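PDB 4DBF: 2-hydroxyhepta-2,4-diene-1,7-dioate isomerase from Corynebacterium glutamicum, which probably acts as a magnesium-dependent lyase or isomerase of the fumarylacetoacetate hydrolase family, with oxaloacetate decarboxylation among its likely activities. Local coordinates for residues M233-I238 against I254-P259; S122-P127 against E263-G268; S36-G41 against P60-R65. One frame throughout, in Å; residues are numbered along the deposited sequence.

Contact 1 (M233-I238 against I254-P259)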
# COMPACT_ATOMS: atom_id res chain seq x y z
N MET A 233 -2.48 -20.58 8.87
CA MET A 233 -3.58 -20.41 7.91
C MET A 233 -3.08 -20.91 6.60
O MET A 233 -2.00 -20.47 6.13
CB MET A 233 -4.00 -18.95 7.77
CG MET A 233 -4.47 -18.29 9.01
SD MET A 233 -4.92 -16.53 8.70
CE MET A 233 -5.87 -16.50 7.27
N LYS A 234 -3.79 -21.92 6.06
CA LYS A 234 -3.51 -22.48 4.76
C LYS A 234 -3.90 -21.49 3.69
O LYS A 234 -4.61 -20.52 4.00
CB LYS A 234 -4.31 -23.77 4.58
CG LYS A 234 -4.15 -24.74 5.76
CD LYS A 234 -4.63 -26.14 5.41
CE LYS A 234 -3.82 -27.21 6.14
NZ LYS A 234 -4.73 -28.31 6.44
N MET A 235 -3.53 -21.79 2.45
CA MET A 235 -3.69 -20.86 1.36
C MET A 235 -5.12 -20.29 1.23
O MET A 235 -5.34 -19.08 1.09
CB MET A 235 -3.26 -21.54 0.07
CG MET A 235 -3.25 -20.63 -1.08
SD MET A 235 -2.01 -19.30 -0.90
CE MET A 235 -0.61 -20.03 -0.11
N GLY A 236 -6.11 -21.17 1.30
CA GLY A 236 -7.48 -20.75 1.04
C GLY A 236 -7.95 -19.86 2.16
O GLY A 236 -8.66 -18.91 1.94
N GLU A 237 -7.52 -20.14 3.38
CA GLU A 237 -7.97 -19.35 4.50
C GLU A 237 -7.27 -17.95 4.45
O GLU A 237 -7.88 -16.95 4.79
CB GLU A 237 -7.63 -20.01 5.83
CG GLU A 237 -8.10 -19.21 6.99
CD GLU A 237 -7.77 -19.81 8.37
OE1 GLU A 237 -7.13 -20.89 8.45
OE2 GLU A 237 -8.16 -19.13 9.36
N ILE A 238 -6.00 -17.91 4.04
CA ILE A 238 -5.33 -16.59 3.88
C ILE A 238 -6.13 -15.70 2.90
O ILE A 238 -6.45 -14.55 3.18
CB ILE A 238 -3.92 -16.79 3.33
CG1 ILE A 238 -3.09 -17.56 4.38
CG2 ILE A 238 -3.23 -15.40 3.07
CD1 ILE A 238 -1.66 -17.94 3.86
N ILE A 254 0.55 -11.63 -2.42
CA ILE A 254 0.36 -12.00 -0.99
C ILE A 254 1.61 -12.74 -0.56
O ILE A 254 1.99 -13.73 -1.17
CB ILE A 254 -0.91 -12.88 -0.78
CG1 ILE A 254 -2.16 -12.11 -1.21
CG2 ILE A 254 -1.03 -13.38 0.73
CD1 ILE A 254 -3.41 -13.07 -1.28
N ALA A 255 2.21 -12.29 0.55
CA ALA A 255 3.37 -12.97 1.07
C ALA A 255 2.84 -13.87 2.21
O ALA A 255 2.29 -13.34 3.18
CB ALA A 255 4.34 -11.94 1.65
N THR A 256 2.92 -15.18 2.04
CA THR A 256 2.16 -16.15 2.90
C THR A 256 2.88 -16.56 4.21
O THR A 256 2.37 -17.38 5.01
CB THR A 256 1.73 -17.41 2.08
OG1 THR A 256 2.90 -18.08 1.58
CG2 THR A 256 0.85 -16.97 0.89
N GLY A 257 4.10 -16.07 4.42
CA GLY A 257 4.71 -16.16 5.74
C GLY A 257 6.02 -16.92 5.78
O GLY A 257 6.50 -17.42 4.74
N SER A 258 6.61 -16.96 6.98
CA SER A 258 7.92 -17.59 7.20
C SER A 258 8.15 -17.69 8.71
O SER A 258 7.46 -17.02 9.48
CB SER A 258 9.05 -16.77 6.60
OG SER A 258 9.26 -15.57 7.28
N PRO A 259 9.17 -18.46 9.12
CA PRO A 259 9.60 -18.37 10.54
C PRO A 259 9.95 -16.93 10.78
O PRO A 259 10.46 -16.28 9.86
CB PRO A 259 10.92 -19.19 10.58
CG PRO A 259 10.83 -20.11 9.49
CD PRO A 259 9.94 -19.46 8.37
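Ile238, in the first turn of helix 235-243, faces Thr256 just past the end of strand 253-255, and their CA atoms are the nearest pair of the two backbones at 7.6 Å. What joins the segments is apolar packing of four buried side chains. Thr256 packs against two helix residues. Its CG2 methyl meets the terminal methyl of Met235 at 3.5 Å (CE to CG2), while CD1 of Ile238 comes against Thr256 CB at 3.9 Å. Both helix side chains run across the threonine at about a right angle. The methionine starts with CG anti to the backbone N (chi1 -174°), then bends at chi2 and chi3, and this double bend carries CE over to the threonine. Ile238 also uses its other branch: its CG2 touches CG2 of Ile254 at 3.8 Å, the two isoleucines sliding past each other in opposite directions. At Thr256 the polar and apolar branches are divided, CG2 serving the helix while OG1 is hydrogen-bonded to the carbonyl of Leu139. The helix turn that presents Met235 and Ile238 begins at the N-cap residue Lys234, whose O accepts a bond from Ile238 N at 3.0 Å. Beyond these contacts Met235 also reaches Val141 and Trp155, Ile238 rests on Ile86, and Ile254 packs on Ile239 and Ile242 farther along the helix. Helix 235-243 thus covers the end of strand 253-255, which runs between strand 83-87, parallel to it, and the antiparallel strand 133-143 that carries the magnesium ligands Glu136 and Glu138.

Contact 2 (S122-P127 against E263-G268)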
# COMPACT_ATOMS: atom_id res chain seq x y z
N SER A 122 18.81 -7.47 -8.04
CA SER A 122 18.90 -6.09 -7.61
C SER A 122 19.31 -5.99 -6.15
O SER A 122 18.90 -6.75 -5.35
CB SER A 122 17.57 -5.40 -7.73
OG SER A 122 17.31 -5.01 -9.01
N PRO A 123 20.11 -5.01 -5.83
CA PRO A 123 20.59 -4.90 -4.46
C PRO A 123 19.50 -4.53 -3.48
O PRO A 123 18.65 -3.73 -3.74
CB PRO A 123 21.63 -3.79 -4.54
CG PRO A 123 21.93 -3.61 -5.95
CD PRO A 123 20.71 -3.99 -6.69
N ILE A 124 19.57 -5.16 -2.34
CA ILE A 124 18.82 -4.78 -1.18
C ILE A 124 19.63 -3.67 -0.50
O ILE A 124 20.68 -3.90 -0.01
CB ILE A 124 18.68 -5.95 -0.20
CG1 ILE A 124 17.85 -7.06 -0.82
CG2 ILE A 124 18.09 -5.49 1.10
CD1 ILE A 124 18.00 -8.39 -0.14
N ARG A 125 19.13 -2.46 -0.51
CA ARG A 125 19.90 -1.33 -0.02
C ARG A 125 19.50 -0.91 1.39
O ARG A 125 18.51 -0.30 1.59
CB ARG A 125 19.82 -0.16 -0.98
CG ARG A 125 20.08 -0.56 -2.40
CD ARG A 125 19.84 0.56 -3.36
NE ARG A 125 21.00 1.41 -3.38
CZ ARG A 125 21.07 2.60 -2.84
NH1 ARG A 125 20.05 3.15 -2.26
NH2 ARG A 125 22.18 3.27 -2.91
N ILE A 126 20.34 -1.22 2.33
CA ILE A 126 20.06 -0.97 3.71
C ILE A 126 20.47 0.41 4.19
O ILE A 126 21.61 0.70 4.24
CB ILE A 126 20.76 -2.00 4.58
CG1 ILE A 126 20.35 -3.39 4.20
CG2 ILE A 126 20.47 -1.74 6.04
CD1 ILE A 126 21.30 -4.44 4.66
N PRO A 127 19.54 1.25 4.57
CA PRO A 127 19.92 2.53 5.15
C PRO A 127 20.54 2.41 6.53
O PRO A 127 20.41 1.43 7.19
CB PRO A 127 18.64 3.32 5.21
CG PRO A 127 17.57 2.37 4.91
CD PRO A 127 18.10 1.04 4.60
N GLU A 263 18.49 -14.60 10.06
CA GLU A 263 19.88 -14.21 10.30
C GLU A 263 20.10 -12.80 9.73
O GLU A 263 19.67 -12.50 8.60
CB GLU A 263 20.88 -15.20 9.65
CG GLU A 263 22.39 -14.78 9.72
CD GLU A 263 23.09 -15.11 11.06
OE1 GLU A 263 22.74 -16.12 11.74
OE2 GLU A 263 24.02 -14.35 11.41
N ALA A 264 20.79 -11.93 10.46
CA ALA A 264 21.04 -10.59 9.93
C ALA A 264 21.97 -10.58 8.70
O ALA A 264 22.88 -11.42 8.56
CB ALA A 264 21.57 -9.64 11.02
N MET A 265 21.73 -9.62 7.82
CA MET A 265 22.46 -9.50 6.58
C MET A 265 23.17 -8.17 6.66
O MET A 265 22.59 -7.21 7.19
CB MET A 265 21.44 -9.42 5.42
CG MET A 265 20.67 -10.66 5.24
SD MET A 265 19.72 -10.48 3.71
CE MET A 265 18.65 -9.14 3.92
N VAL A 266 24.37 -8.10 6.09
CA VAL A 266 25.16 -6.88 6.05
C VAL A 266 25.72 -6.60 4.66
O VAL A 266 25.71 -7.45 3.75
CB VAL A 266 26.35 -6.88 7.07
CG1 VAL A 266 25.84 -7.03 8.57
CG2 VAL A 266 27.41 -7.97 6.69
N ASP A 267 26.25 -5.39 4.49
CA ASP A 267 26.79 -4.95 3.21
C ASP A 267 27.79 -5.98 2.72
O ASP A 267 28.57 -6.46 3.50
CB ASP A 267 27.42 -3.58 3.37
CG ASP A 267 28.23 -3.20 2.18
OD1 ASP A 267 27.65 -2.79 1.15
OD2 ASP A 267 29.46 -3.36 2.27
N GLY A 268 27.72 -6.38 1.44
CA GLY A 268 28.56 -7.49 0.93
C GLY A 268 27.96 -8.90 0.85
O GLY A 268 28.44 -9.71 0.05
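Met265 meets two isoleucines of strand 124-126, one through its side chain and the other through its backbone. The CE methyl of Met265 lies 4.2 Å from CD1 of Ile124, and the two side chains cross at roughly a right angle. Two residues along the strand, CD1 of Ile126 approaches the carbonyl oxygen of Met265 at 4.0 Å, a plain van der Waals contact. Spaced two apart on an extended strand, the isoleucines face the same way, and each sets CG1 anti to its carbonyl carbon and extends the branch beyond it, which brings CD1 forward. Met265 keeps an extended chain as far as SD and bends only at chi3 (-62°), which swings CE toward Ile124. Strand 124-126 is an outermost strand, within this chain, of a mixed five-stranded sheet in the FAH-family catalytic domain, and it pairs in parallel with strand 279-287 through backbone bonds to Pro284, Val286 and Ala288. The loop 263-268 leads into strand 270-275 of the same sheet. Met265 is bonded through its backbone to Val133, and its side chain also packs on Leu214, Val133 and Phe135. Ile124 touches Phe189, while farther out Asp267 OD1 takes a hydrogen bond from the backbone N of Asp287.

Contact 3 (S36-G41 against P60-R65)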
# COMPACT_ATOMS: atom_id res chain seq x y z
N SER A 36 6.88 -14.91 -21.45
CA SER A 36 6.70 -16.23 -21.00
C SER A 36 8.07 -16.82 -21.01
O SER A 36 8.83 -16.51 -21.87
CB SER A 36 5.78 -16.93 -21.97
OG SER A 36 5.91 -18.30 -21.89
N ILE A 37 8.37 -17.66 -20.05
CA ILE A 37 9.67 -18.24 -19.89
C ILE A 37 9.56 -19.72 -20.21
O ILE A 37 8.84 -20.40 -19.57
CB ILE A 37 10.17 -18.12 -18.46
CG1 ILE A 37 10.11 -16.67 -18.01
CG2 ILE A 37 11.55 -18.70 -18.32
CD1 ILE A 37 11.18 -15.85 -18.57
N GLU A 38 10.30 -20.17 -21.20
CA GLU A 38 10.13 -21.49 -21.74
C GLU A 38 11.39 -22.32 -21.82
O GLU A 38 12.45 -21.81 -22.06
CB GLU A 38 9.44 -21.39 -23.07
CG GLU A 38 8.09 -20.75 -22.88
CD GLU A 38 7.15 -20.94 -24.01
OE1 GLU A 38 7.49 -21.71 -24.93
OE2 GLU A 38 6.09 -20.31 -23.96
N GLY A 39 11.23 -23.62 -21.60
CA GLY A 39 12.35 -24.53 -21.55
C GLY A 39 12.38 -25.38 -20.30
O GLY A 39 11.55 -25.26 -19.42
N GLU A 40 13.35 -26.26 -20.22
CA GLU A 40 13.41 -27.16 -19.09
C GLU A 40 14.32 -26.69 -18.03
O GLU A 40 15.36 -26.15 -18.29
CB GLU A 40 13.84 -28.55 -19.51
CG GLU A 40 12.86 -29.24 -20.41
CD GLU A 40 11.70 -29.87 -19.68
OE1 GLU A 40 11.13 -29.24 -18.76
OE2 GLU A 40 11.36 -31.00 -20.04
N GLY A 41 13.90 -26.90 -16.81
CA GLY A 41 14.76 -26.64 -15.70
C GLY A 41 14.70 -25.23 -15.22
O GLY A 41 13.81 -24.49 -15.52
N PRO A 60 -2.79 -15.16 -23.08
CA PRO A 60 -1.65 -14.45 -23.59
C PRO A 60 -1.38 -14.76 -25.05
O PRO A 60 -1.46 -15.89 -25.46
CB PRO A 60 -0.53 -15.03 -22.76
CG PRO A 60 -0.90 -16.44 -22.61
CD PRO A 60 -2.40 -16.42 -22.44
N LYS A 61 -1.02 -13.73 -25.79
CA LYS A 61 -0.57 -13.88 -27.16
C LYS A 61 0.86 -13.40 -27.39
O LYS A 61 1.24 -12.33 -27.01
CB LYS A 61 -1.54 -13.23 -28.15
CG LYS A 61 -1.11 -13.51 -29.59
CD LYS A 61 -1.81 -12.68 -30.65
CE LYS A 61 -0.87 -12.38 -31.81
NZ LYS A 61 0.05 -11.25 -31.54
N PHE A 62 1.61 -14.23 -28.05
CA PHE A 62 2.98 -13.95 -28.38
C PHE A 62 3.11 -12.97 -29.54
O PHE A 62 2.39 -13.03 -30.48
CB PHE A 62 3.67 -15.25 -28.73
CG PHE A 62 3.74 -16.23 -27.62
CD1 PHE A 62 4.38 -15.93 -26.46
CD2 PHE A 62 3.19 -17.48 -27.77
CE1 PHE A 62 4.46 -16.83 -25.44
CE2 PHE A 62 3.26 -18.40 -26.76
CZ PHE A 62 3.88 -18.08 -25.59
N THR A 63 4.06 -12.07 -29.45
CA THR A 63 4.27 -11.10 -30.48
C THR A 63 5.23 -11.62 -31.51
O THR A 63 5.38 -11.04 -32.54
CB THR A 63 4.99 -9.89 -29.93
OG1 THR A 63 6.26 -10.29 -29.45
CG2 THR A 63 4.20 -9.25 -28.88
N GLY A 64 5.92 -12.68 -31.18
CA GLY A 64 6.94 -13.21 -32.04
C GLY A 64 8.36 -12.97 -31.59
O GLY A 64 9.20 -13.75 -31.88
N ARG A 65 8.61 -11.88 -30.89
CA ARG A 65 9.94 -11.60 -30.38
C ARG A 65 10.34 -12.54 -29.27
O ARG A 65 9.56 -12.83 -28.42
CB ARG A 65 10.07 -10.18 -29.88
CG ARG A 65 9.56 -9.12 -30.79
CD ARG A 65 10.22 -7.80 -30.49
NE ARG A 65 9.68 -7.21 -29.29
CZ ARG A 65 9.94 -6.00 -28.87
NH1 ARG A 65 10.73 -5.22 -29.56
NH2 ARG A 65 9.40 -5.57 -27.77
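The ring of Phe62 is met by Ser36 and Glu38 over one face of an antiparallel sheet of the N-terminal domain, in which strand 48-52 runs between strand 31-38 and the 62-63 segment and is hydrogen-bonded to both. Ser36 and Phe62 are accordingly second neighbours, their CA atoms 8.6 Å apart. Ser36 approaches the ring edge-on, its CB lying near the ring plane and 3.7 Å from CE1. Glu38, two residues along on the same side of its strand, comes from the opposite direction to the phenylalanine and brings OE2 to 3.5 Å from CZ. This oxygen approaches obliquely, with the carboxylate and ring planes turned 73° against each other. The carboxylate is held at both oxygens. Ser36 OG, placed anti to the backbone N (chi1 159°) and beside the carbonyl carbon, donates to Glu38 OE2 at 2.9 Å, and the oxygen accepts it through its anti lone pair, turned away from OE1, while OE1 is in a salt bridge with Arg50. The same arginine makes a cation-pi contact with Phe62, so one central-strand residue links the glutamate and the ring and probably offsets part of the carboxylate's negative charge. Beyond Phe62 the chain turns a corner at Gly64. Arg65 then forms salt bridges to Glu51 and Asp30, and the corner is closed by an ST turn in which Arg65 N donates to Thr63 OG1 at 3.2 Å, with an N-H...O angle of 154°.

How the contacts relate
Along the chain contact 3 comes first and closes within the N-terminal region, before either of the others opens. Contact 1 is nested inside the long loop closed by contact 2, both in the C-terminal FAA hydrolase range. These two adjoin in sequence through 254-259 and 263-268 without otherwise touching, their centres about 25 Å apart. Contact 3 touches neither; its centre is about 29 Å from that of contact 1 and about 33 Å from that of contact 2. Strand 133-143 is common to contacts 1 and 2: it pairs with strand 253-255, and its Val133 packs on Ile126 and Met265. Contact 3 lies away from the Glu136-Glu138-Asp167 site, though its strands connect to those of contact 1.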